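Local coordinates for Maltose/maltodextrin transport permease homologue (Bdellovibrio bacteriovorus HD100, PDB 6FFL), which binds maltotriose as the solute-binding domain fused to the transmembrane MalF subunit of an ABC transporter, which probably imports maltose and maltodextrins, at residues Ile152-Asn160 with Leu222-Ile232; Val246-Pro254 with Leu327-Val337. One frame throughout, in Å; residues are numbered along the deposited sequence. Where two conformers were deposited one is given.

Contacts 1 and 2 lie at opposite edges of one four-stranded mixed sheet in the order 157-158, 228-234, 116-121 and 248-251. Contact 1 pairs the first two strands; contact 2 lays helix 328-335 against the last. Their centres are 18 Å apart, yet they touch: Phe223 CZ of contact 1 lies 4.0 Å from Phe248 CB of contact 2, and Ile232 CG2 lies 4.0 Å from Ile253 CD1. Neither contact touches the bound maltotriose: the side chain of Leu231 is about 10 Å from a glucose unit and that of Ser331 about 14 Å. The side chain of Glu336 is about 7 Å from a bound platinum ion.

Contact 1 (Ile152-Asn160 with Leu222-Ile232); sequences IDRWGLVFN and LFKENKAAMLI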
loop_
_atom_site.group_PDB
_atom_site.type_symbol
_atom_site.label_atom_id
_atom_site.label_comp_id
_atom_site.label_asym_id
_atom_site.label_seq_id
_atom_site.Cartn_x
_atom_site.Cartn_y
_atom_site.Cartn_z
ATOM N N ILE A 152 -20.578 -6.896 19.764
ATOM C CA ILE A 152 -19.854 -7.981 19.118
ATOM C C ILE A 152 -18.465 -8.091 19.737
ATOM O O ILE A 152 -17.736 -7.098 19.843
ATOM C CB ILE A 152 -19.783 -7.757 17.598
ATOM C CG1 ILE A 152 -21.189 -7.733 16.993
ATOM C CG2 ILE A 152 -18.947 -8.830 16.930
ATOM C CD1 ILE A 152 -21.961 -9.019 17.163
ATOM N N ASP A 153 -18.108 -9.303 20.162
ATOM C CA ASP A 153 -16.825 -9.583 20.796
ATOM C C ASP A 153 -15.750 -9.965 19.787
ATOM O O ASP A 153 -14.589 -9.570 19.937
ATOM C CB ASP A 153 -16.991 -10.709 21.817
ATOM C CG ASP A 153 -18.042 -10.393 22.850
ATOM O OD1 ASP A 153 -19.071 -11.102 22.898
ATOM O OD2 ASP A 153 -17.844 -9.424 23.612
ATOM N N ARG A 154 -16.108 -10.733 18.765
ATOM C CA ARG A 154 -15.171 -11.129 17.727
ATOM C C ARG A 154 -15.846 -10.955 16.377
ATOM O O ARG A 154 -17.027 -11.277 16.218
ATOM C CB ARG A 154 -14.697 -12.583 17.913
ATOM C CG ARG A 154 -14.254 -12.917 19.334
ATOM C CD ARG A 154 -13.312 -14.119 19.386
ATOM N NE ARG A 154 -13.977 -15.373 19.043
ATOM C CZ ARG A 154 -14.544 -16.185 19.929
ATOM N NH1 ARG A 154 -14.534 -15.875 21.217
ATOM N NH2 ARG A 154 -15.125 -17.307 19.524
ATOM N N TRP A 155 -15.095 -10.432 15.412
ATOM C CA TRP A 155 -15.596 -10.150 14.078
ATOM C C TRP A 155 -15.101 -11.199 13.098
ATOM O O TRP A 155 -13.973 -11.687 13.214
ATOM C CB TRP A 155 -15.154 -8.760 13.611
ATOM C CG TRP A 155 -15.926 -7.710 14.307
ATOM C CD1 TRP A 155 -15.541 -6.984 15.388
ATOM C CD2 TRP A 155 -17.256 -7.300 13.998
ATOM N NE1 TRP A 155 -16.545 -6.132 15.763
ATOM C CE2 TRP A 155 -17.611 -6.309 14.922
ATOM C CE3 TRP A 155 -18.183 -7.681 13.021
ATOM C CZ2 TRP A 155 -18.853 -5.679 14.898
ATOM C CZ3 TRP A 155 -19.413 -7.057 12.996
ATOM C CH2 TRP A 155 -19.738 -6.068 13.928
ATOM N N GLY A 156 -15.950 -11.553 12.138
ATOM C CA GLY A 156 -15.511 -12.476 11.110
ATOM C C GLY A 156 -14.434 -11.868 10.230
ATOM O O GLY A 156 -13.476 -12.547 9.842
ATOM N N LEU A 157 -14.567 -10.582 9.915
ATOM C CA LEU A 157 -13.672 -9.933 8.966
ATOM C C LEU A 157 -13.514 -8.470 9.344
ATOM O O LEU A 157 -14.502 -7.800 9.646
ATOM C CB LEU A 157 -14.222 -10.033 7.535
ATOM C CG LEU A 157 -13.477 -9.268 6.436
ATOM C CD1 LEU A 157 -12.063 -9.813 6.266
ATOM C CD2 LEU A 157 -14.247 -9.364 5.113
ATOM N N VAL A 158 -12.279 -7.966 9.295
ATOM C CA VAL A 158 -12.018 -6.541 9.494
ATOM C C VAL A 158 -11.107 -6.048 8.386
ATOM O O VAL A 158 -10.212 -6.773 7.930
ATOM C CB VAL A 158 -11.376 -6.232 10.869
ATOM C CG1 VAL A 158 -12.342 -6.588 12.018
ATOM C CG2 VAL A 158 -10.034 -6.965 11.026
ATOM N N PHE A 159 -11.329 -4.807 7.968
ATOM C CA PHE A 159 -10.360 -4.102 7.135
ATOM C C PHE A 159 -10.776 -2.642 7.040
ATOM O O PHE A 159 -11.886 -2.252 7.422
ATOM C CB PHE A 159 -10.162 -4.746 5.746
ATOM C CG PHE A 159 -11.358 -4.722 4.811
ATOM C CD1 PHE A 159 -12.530 -5.408 5.102
ATOM C CD2 PHE A 159 -11.240 -4.111 3.560
ATOM C CE1 PHE A 159 -13.588 -5.422 4.203
ATOM C CE2 PHE A 159 -12.288 -4.116 2.645
ATOM C CZ PHE A 159 -13.473 -4.778 2.964
ATOM N N ASN A 160 -9.842 -1.833 6.540
ATOM C CA ASN A 160 -10.011 -0.391 6.423
ATOM C C ASN A 160 -10.826 -0.101 5.163
ATOM O O ASN A 160 -10.357 0.501 4.201
ATOM C CB ASN A 160 -8.645 0.287 6.387
ATOM C CG ASN A 160 -8.738 1.795 6.466
ATOM O OD1 ASN A 160 -9.760 2.344 6.889
ATOM N ND2 ASN A 160 -7.677 2.476 6.048
ATOM N N LEU A 222 -7.830 -5.273 16.301
ATOM C CA LEU A 222 -8.731 -6.412 16.458
ATOM C C LEU A 222 -8.060 -7.711 16.021
ATOM O O LEU A 222 -8.234 -8.754 16.665
ATOM C CB LEU A 222 -10.025 -6.183 15.677
ATOM C CG LEU A 222 -10.981 -5.126 16.262
ATOM C CD1 LEU A 222 -12.080 -4.779 15.276
ATOM C CD2 LEU A 222 -11.582 -5.575 17.594
ATOM N N PHE A 223 -7.287 -7.666 14.929
ATOM C CA PHE A 223 -6.588 -8.865 14.471
ATOM C C PHE A 223 -5.488 -9.273 15.451
ATOM O O PHE A 223 -5.333 -10.460 15.757
ATOM C CB PHE A 223 -6.013 -8.631 13.067
ATOM C CG PHE A 223 -5.582 -9.897 12.366
ATOM C CD1 PHE A 223 -6.518 -10.863 12.008
ATOM C CD2 PHE A 223 -4.240 -10.118 12.060
ATOM C CE1 PHE A 223 -6.126 -12.044 11.351
ATOM C CE2 PHE A 223 -3.834 -11.294 11.404
ATOM C CZ PHE A 223 -4.777 -12.259 11.051
ATOM N N LYS A 224 -4.723 -8.303 15.962
ATOM C CA LYS A 224 -3.670 -8.626 16.918
ATOM C C LYS A 224 -4.237 -9.179 18.219
ATOM O O LYS A 224 -3.575 -9.976 18.892
ATOM C CB LYS A 224 -2.827 -7.384 17.213
ATOM C CG LYS A 224 -1.910 -6.985 16.071
ATOM C CD LYS A 224 -1.545 -5.517 16.128
ATOM C CE LYS A 224 -0.638 -5.210 17.306
ATOM N NZ LYS A 224 -0.268 -3.764 17.327
ATOM N N GLU A 225 -5.449 -8.770 18.590
ATOM C CA GLU A 225 -6.041 -9.123 19.871
ATOM C C GLU A 225 -6.944 -10.346 19.791
ATOM O O GLU A 225 -7.744 -10.569 20.704
ATOM C CB GLU A 225 -6.813 -7.925 20.430
ATOM C CG GLU A 225 -5.904 -6.745 20.767
ATOM C CD GLU A 225 -6.650 -5.439 20.909
ATOM O OE1 GLU A 225 -7.899 -5.461 20.919
ATOM O OE2 GLU A 225 -5.981 -4.390 21.004
ATOM N N ASN A 226 -6.841 -11.133 18.718
ATOM C CA ASN A 226 -7.653 -12.339 18.539
ATOM C C ASN A 226 -9.143 -12.022 18.517
ATOM O O ASN A 226 -9.965 -12.837 18.946
ATOM C CB ASN A 226 -7.353 -13.381 19.623
ATOM C CG ASN A 226 -5.901 -13.782 19.645
ATOM O OD1 ASN A 226 -5.315 -14.072 18.602
ATOM N ND2 ASN A 226 -5.308 -13.815 20.837
ATOM N N LYS A 227 -9.509 -10.836 18.034
ATOM C CA LYS A 227 -10.909 -10.439 17.950
ATOM C C LYS A 227 -11.403 -10.338 16.513
ATOM O O LYS A 227 -12.515 -9.854 16.282
ATOM C CB LYS A 227 -11.129 -9.113 18.682
ATOM C CG LYS A 227 -10.827 -9.181 20.174
ATOM C CD LYS A 227 -11.204 -7.883 20.886
ATOM C CE LYS A 227 -11.065 -8.018 22.396
ATOM N NZ LYS A 227 -9.713 -7.611 22.875
ATOM N N ALA A 228 -10.604 -10.785 15.543
ATOM C CA ALA A 228 -11.002 -10.816 14.136
ATOM C C ALA A 228 -10.416 -12.067 13.505
ATOM O O ALA A 228 -9.193 -12.229 13.490
ATOM C CB ALA A 228 -10.521 -9.564 13.381
ATOM N N ALA A 229 -11.277 -12.946 12.982
ATOM C CA ALA A 229 -10.771 -14.178 12.367
ATOM C C ALA A 229 -10.014 -13.881 11.081
ATOM O O ALA A 229 -8.994 -14.520 10.790
ATOM C CB ALA A 229 -11.919 -15.147 12.081
ATOM N N MET A 230 -10.492 -12.909 10.305
ATOM C CA MET A 230 -9.929 -12.589 9.006
ATOM C C MET A 230 -9.682 -11.093 8.905
ATOM O O MET A 230 -10.358 -10.289 9.545
ATOM C CB MET A 230 -10.855 -13.042 7.868
ATOM C CG MET A 230 -10.901 -14.543 7.736
ATOM S SD MET A 230 -12.051 -15.159 6.514
ATOM C CE MET A 230 -13.635 -14.913 7.329
ATOM N N LEU A 231 -8.693 -10.741 8.094
ATOM C CA LEU A 231 -8.282 -9.358 7.889
ATOM C C LEU A 231 -7.939 -9.183 6.419
ATOM O O LEU A 231 -7.478 -10.124 5.771
ATOM C CB LEU A 231 -7.071 -9.028 8.784
ATOM C CG LEU A 231 -6.176 -7.839 8.433
ATOM C CD1 LEU A 231 -6.879 -6.562 8.854
ATOM C CD2 LEU A 231 -4.849 -7.961 9.133
ATOM N N ILE A 232 -8.171 -7.986 5.875
ATOM C CA ILE A 232 -7.570 -7.629 4.595
ATOM C C ILE A 232 -6.537 -6.546 4.874
ATOM O O ILE A 232 -6.864 -5.492 5.432
ATOM C CB ILE A 232 -8.609 -7.179 3.556
ATOM C CG1 ILE A 232 -9.494 -8.371 3.179
ATOM C CG2 ILE A 232 -7.889 -6.653 2.282
ATOM C CD1 ILE A 232 -10.665 -8.008 2.258
HETATM O O HOH W 1 -7.150 -3.113 7.040
#
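Val158 meets Ala228 with both of its methyls and Leu222 with one. CG1 reaches Leu222 CD1 at 3.7 Å, the two side chains slanting across each other, and also touches Ala228 CB. It lies opposite the carbonyl carbon (chi1 -64°), which leaves CG2 between the backbone N and that carbon, pressed on Ala228 CB at 3.5 Å. Leu231 CD1 also touches CG2, and Trp155 extends the apolar patch, its CD1 approaching Leu222 CD1 at 4.1 Å. Helix 216-224 covers this face of the sheet, its Ala219 touching both Val158 and Leu231.

Leu157 and Met230 point to the other face. CD1 of Leu157 lies 3.8 Å from Met230 CB, and Met230 runs on to Leu135 and Leu138 of helix 132-142. Farther along, the Phe159 and Ile232 side chains run alongside each other in one direction. The Phe159 ring lies flat beneath the tip of Ile232, whose CD1 stands 4.0 Å from the ring centroid, only 4° off the normal: a CH-pi contact over the face.

Parallel backbone pairing holds these side chains in step. Trp155 N donates to Lys227 O at 2.8 Å, and Ala229 N returns a bond to Trp155 O. Val158 then bonds both ways, its N to Met230 O and its O from Ile232 N at 3.1 Å. Beyond the last bond a water bridges Asn160 N and Ile232 O. Asn226, with positive phi, closes helix 216-224 in a Schellman motif, and the chain turns directly into strand 228-234. A helix that packs on the sheet and leads into a strand parallel to its neighbour is an alpha/beta arrangement, as in the lobes of periplasmic binding proteins, here at the edge strand 157-158.

Contact 2 (Val246-Pro254 with Leu327-Val337); sequences VDFGIARIP and LLKISADIMEV
Ile250 fits against Ile330 and Ile334 of helix 328-335 and against Leu327 just before it. Strand 248-251 is an outer strand of the mixed sheet in this alpha/beta solute-binding fold, and the helix runs along it at 30° with the axes 8.2 Å apart. The Ile250 and Ile330 side chains pass in opposite directions, CG1 of the first, folded over its own main chain by a chi1 of 64°, 3.8 Å from CG2 of the second. Ile250 CD1 reaches Leu327 CD2 and Ile334 CD1, each at 4.0 Å. Met117 of strand 116-121 touches both Ile250 and Ile334, so the helix also meets the neighbouring strand.

Past the strand, Arg252 stretches out fully beside Ile334 to the last turn of the helix. Its NE and NH2 both donate to the backbone Asp333 O, each at 3.0 Å and from the same face of that carbonyl, a grip that should fix the turn of the guanidinium. The same NH2 forms a salt bridge with Glu336 OE2, its hydrogen bond weak; the one to the Asp333 carboxylate, modelled in two conformers, is less certain. Trp262 adds a cation-pi contact. Over one guanidinium face sits Val337, its CG1 3.6 Å from Arg252 CZ.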
loop_
_atom_site.group_PDB
_atom_site.type_symbol
_atom_site.label_atom_id
_atom_site.label_comp_id
_atom_site.label_asym_id
_atom_site.label_seq_id
_atom_site.Cartn_x
_atom_site.Cartn_y
_atom_site.Cartn_z
ATOM N N VAL A 246 0.858 -13.278 16.361
ATOM C CA VAL A 246 -0.311 -13.812 15.676
ATOM C C VAL A 246 0.167 -14.916 14.743
ATOM O O VAL A 246 1.033 -14.686 13.893
ATOM C CB VAL A 246 -1.055 -12.718 14.895
ATOM C CG1 VAL A 246 -2.333 -13.291 14.275
ATOM C CG2 VAL A 246 -1.364 -11.519 15.786
ATOM N N ASP A 247 -0.390 -16.116 14.909
ATOM C CA ASP A 247 -0.151 -17.229 13.991
ATOM C C ASP A 247 -1.117 -17.075 12.824
ATOM O O ASP A 247 -2.259 -17.535 12.869
ATOM C CB ASP A 247 -0.333 -18.566 14.699
ATOM C CG ASP A 247 0.007 -19.746 13.809
ATOM O OD1 ASP A 247 0.651 -19.539 12.759
ATOM O OD2 ASP A 247 -0.375 -20.879 14.153
ATOM N N PHE A 248 -0.667 -16.399 11.773
ATOM C CA PHE A 248 -1.540 -16.084 10.653
ATOM C C PHE A 248 -1.100 -16.796 9.380
ATOM O O PHE A 248 0.083 -17.103 9.191
ATOM C CB PHE A 248 -1.607 -14.568 10.400
ATOM C CG PHE A 248 -0.306 -13.953 9.919
ATOM C CD1 PHE A 248 0.644 -13.494 10.822
ATOM C CD2 PHE A 248 -0.065 -13.801 8.569
ATOM C CE1 PHE A 248 1.825 -12.909 10.379
ATOM C CE2 PHE A 248 1.111 -13.213 8.109
ATOM C CZ PHE A 248 2.059 -12.765 9.015
ATOM N N GLY A 249 -2.080 -17.064 8.516
ATOM C CA GLY A 249 -1.838 -17.447 7.145
ATOM C C GLY A 249 -2.271 -16.319 6.220
ATOM O O GLY A 249 -2.900 -15.348 6.638
ATOM N N ILE A 250 -1.916 -16.461 4.943
ATOM C CA ILE A 250 -2.282 -15.469 3.936
ATOM C C ILE A 250 -2.889 -16.189 2.742
ATOM O O ILE A 250 -2.633 -17.377 2.520
ATOM C CB ILE A 250 -1.092 -14.585 3.488
ATOM C CG1 ILE A 250 -0.004 -15.408 2.789
ATOM C CG2 ILE A 250 -0.503 -13.804 4.665
ATOM C CD1 ILE A 250 1.079 -14.506 2.136
ATOM N N ALA A 251 -3.723 -15.467 1.992
ATOM C CA ALA A 251 -4.416 -16.040 0.843
ATOM C C ALA A 251 -4.871 -14.909 -0.063
ATOM O O ALA A 251 -4.918 -13.745 0.339
ATOM C CB ALA A 251 -5.626 -16.886 1.265
ATOM N N ARG A 252 -5.235 -15.265 -1.293
ATOM C CA ARG A 252 -5.903 -14.295 -2.154
ATOM C C ARG A 252 -7.166 -13.761 -1.488
ATOM O O ARG A 252 -7.890 -14.509 -0.819
ATOM C CB ARG A 252 -6.277 -14.950 -3.489
ATOM C CG ARG A 252 -5.098 -15.340 -4.344
ATOM C CD ARG A 252 -5.544 -15.977 -5.648
ATOM N NE ARG A 252 -4.398 -16.217 -6.514
ATOM C CZ ARG A 252 -4.470 -16.759 -7.723
ATOM N NH1 ARG A 252 -5.645 -17.111 -8.222
ATOM N NH2 ARG A 252 -3.360 -16.937 -8.438
ATOM N N ILE A 253 -7.455 -12.474 -1.696
ATOM C CA ILE A 253 -8.806 -11.986 -1.396
ATOM C C ILE A 253 -9.747 -12.877 -2.200
ATOM O O ILE A 253 -9.517 -13.088 -3.397
ATOM C CB ILE A 253 -8.981 -10.499 -1.748
ATOM C CG1 ILE A 253 -8.071 -9.631 -0.875
ATOM C CG2 ILE A 253 -10.436 -10.070 -1.581
ATOM C CD1 ILE A 253 -7.927 -8.182 -1.403
ATOM N N PRO A 254 -10.777 -13.455 -1.583
ATOM C CA PRO A 254 -11.523 -14.533 -2.248
ATOM C C PRO A 254 -12.209 -14.084 -3.536
ATOM O O PRO A 254 -12.673 -12.946 -3.669
ATOM C CB PRO A 254 -12.546 -14.955 -1.190
ATOM C CG PRO A 254 -11.869 -14.664 0.101
ATOM C CD PRO A 254 -11.084 -13.380 -0.142
ATOM N N LEU A 327 6.119 -17.314 3.520
ATOM C CA LEU A 327 5.058 -16.508 2.942
ATOM C C LEU A 327 5.281 -16.198 1.467
ATOM O O LEU A 327 4.323 -15.857 0.767
ATOM C CB LEU A 327 4.933 -15.177 3.695
ATOM C CG LEU A 327 4.512 -15.219 5.164
ATOM C CD1 LEU A 327 4.546 -13.813 5.746
ATOM C CD2 LEU A 327 3.131 -15.848 5.335
ATOM N N LEU A 328 6.519 -16.265 0.975
ATOM C CA LEU A 328 6.743 -15.595 -0.303
ATOM C C LEU A 328 6.164 -16.389 -1.479
ATOM O O LEU A 328 5.746 -15.784 -2.471
ATOM C CB LEU A 328 8.236 -15.273 -0.476
ATOM C CG LEU A 328 8.820 -14.177 0.459
ATOM C CD1 LEU A 328 10.287 -13.930 0.163
ATOM C CD2 LEU A 328 8.072 -12.793 0.479
ATOM N N LYS A 329 6.040 -17.713 -1.366
ATOM C CA LYS A 329 5.436 -18.467 -2.462
ATOM C C LYS A 329 3.946 -18.162 -2.616
ATOM O O LYS A 329 3.473 -17.913 -3.733
ATOM C CB LYS A 329 5.686 -19.967 -2.269
ATOM C CG LYS A 329 5.644 -20.784 -3.564
ATOM C CD LYS A 329 6.593 -20.243 -4.661
ATOM C CE LYS A 329 7.919 -19.666 -4.128
ATOM N NZ LYS A 329 8.466 -18.622 -5.050
ATOM N N ILE A 330 3.192 -18.148 -1.514
ATOM C CA ILE A 330 1.783 -17.764 -1.599
ATOM C C ILE A 330 1.654 -16.295 -1.974
ATOM O O ILE A 330 0.755 -15.909 -2.726
ATOM C CB ILE A 330 1.050 -18.080 -0.280
ATOM C CG1 ILE A 330 1.040 -19.592 -0.031
ATOM C CG2 ILE A 330 -0.383 -17.551 -0.324
ATOM C CD1 ILE A 330 0.187 -20.020 1.154
ATOM N N SER A 331 2.551 -15.455 -1.461
ATOM C CA SER A 331 2.528 -14.046 -1.828
ATOM C C SER A 331 2.702 -13.867 -3.334
ATOM O O SER A 331 2.062 -13.000 -3.945
ATOM C CB SER A 331 3.617 -13.298 -1.063
ATOM O OG SER A 331 3.590 -11.925 -1.387
ATOM N N ALA A 332 3.566 -14.682 -3.956
ATOM C CA ALA A 332 3.718 -14.602 -5.406
ATOM C C ALA A 332 2.434 -15.030 -6.110
ATOM O O ALA A 332 2.045 -14.434 -7.126
ATOM C CB ALA A 332 4.911 -15.443 -5.864
ATOM N N ASP A 333 1.747 -16.038 -5.571
ATOM C CA ASP A 333 0.470 -16.456 -6.140
ATOM C C ASP A 333 -0.605 -15.389 -5.959
ATOM O O ASP A 333 -1.518 -15.286 -6.788
ATOM C CB ASP A 333 0.031 -17.776 -5.506
ATOM C CG ASP A 333 -1.347 -18.201 -5.945
ATOM O OD1 ASP A 333 -1.473 -18.743 -7.064
ATOM O OD2 ASP A 333 -2.307 -17.986 -5.178
ATOM N N ILE A 334 -0.512 -14.585 -4.896
ATOM C CA ILE A 334 -1.443 -13.479 -4.705
ATOM C C ILE A 334 -1.166 -12.375 -5.715
ATOM O O ILE A 334 -2.089 -11.837 -6.340
ATOM C CB ILE A 334 -1.352 -12.959 -3.257
ATOM C CG1 ILE A 334 -1.900 -14.001 -2.281
ATOM C CG2 ILE A 334 -2.081 -11.606 -3.100
ATOM C CD1 ILE A 334 -1.455 -13.786 -0.845
ATOM N N MET A 335 0.111 -12.030 -5.903
ATOM C CA MET A 335 0.482 -10.991 -6.853
ATOM C C MET A 335 0.205 -11.391 -8.296
ATOM O O MET A 335 0.072 -10.512 -9.160
ATOM C CB MET A 335 1.960 -10.637 -6.670
ATOM C CG MET A 335 2.254 -9.844 -5.386
ATOM S SD MET A 335 3.973 -9.295 -5.272
ATOM C CE MET A 335 4.806 -10.842 -4.876
ATOM N N GLU A 336 0.105 -12.692 -8.570
ATOM C CA GLU A 336 -0.101 -13.184 -9.927
ATOM C C GLU A 336 -1.412 -12.681 -10.522
ATOM O O GLU A 336 -1.511 -12.484 -11.738
ATOM C CB GLU A 336 -0.059 -14.714 -9.895
ATOM C CG GLU A 336 -0.635 -15.450 -11.078
ATOM C CD GLU A 336 -0.675 -16.952 -10.826
ATOM O OE1 GLU A 336 0.359 -17.504 -10.382
ATOM O OE2 GLU A 336 -1.737 -17.573 -11.056
ATOM N N VAL A 337 -2.434 -12.469 -9.697
ATOM C CA VAL A 337 -3.689 -11.930 -10.205
ATOM C C VAL A 337 -3.822 -10.439 -9.921
ATOM O O VAL A 337 -4.913 -9.884 -10.054
ATOM C CB VAL A 337 -4.905 -12.705 -9.662
ATOM C CG1 VAL A 337 -4.886 -14.148 -10.176
ATOM C CG2 VAL A 337 -4.944 -12.680 -8.145
#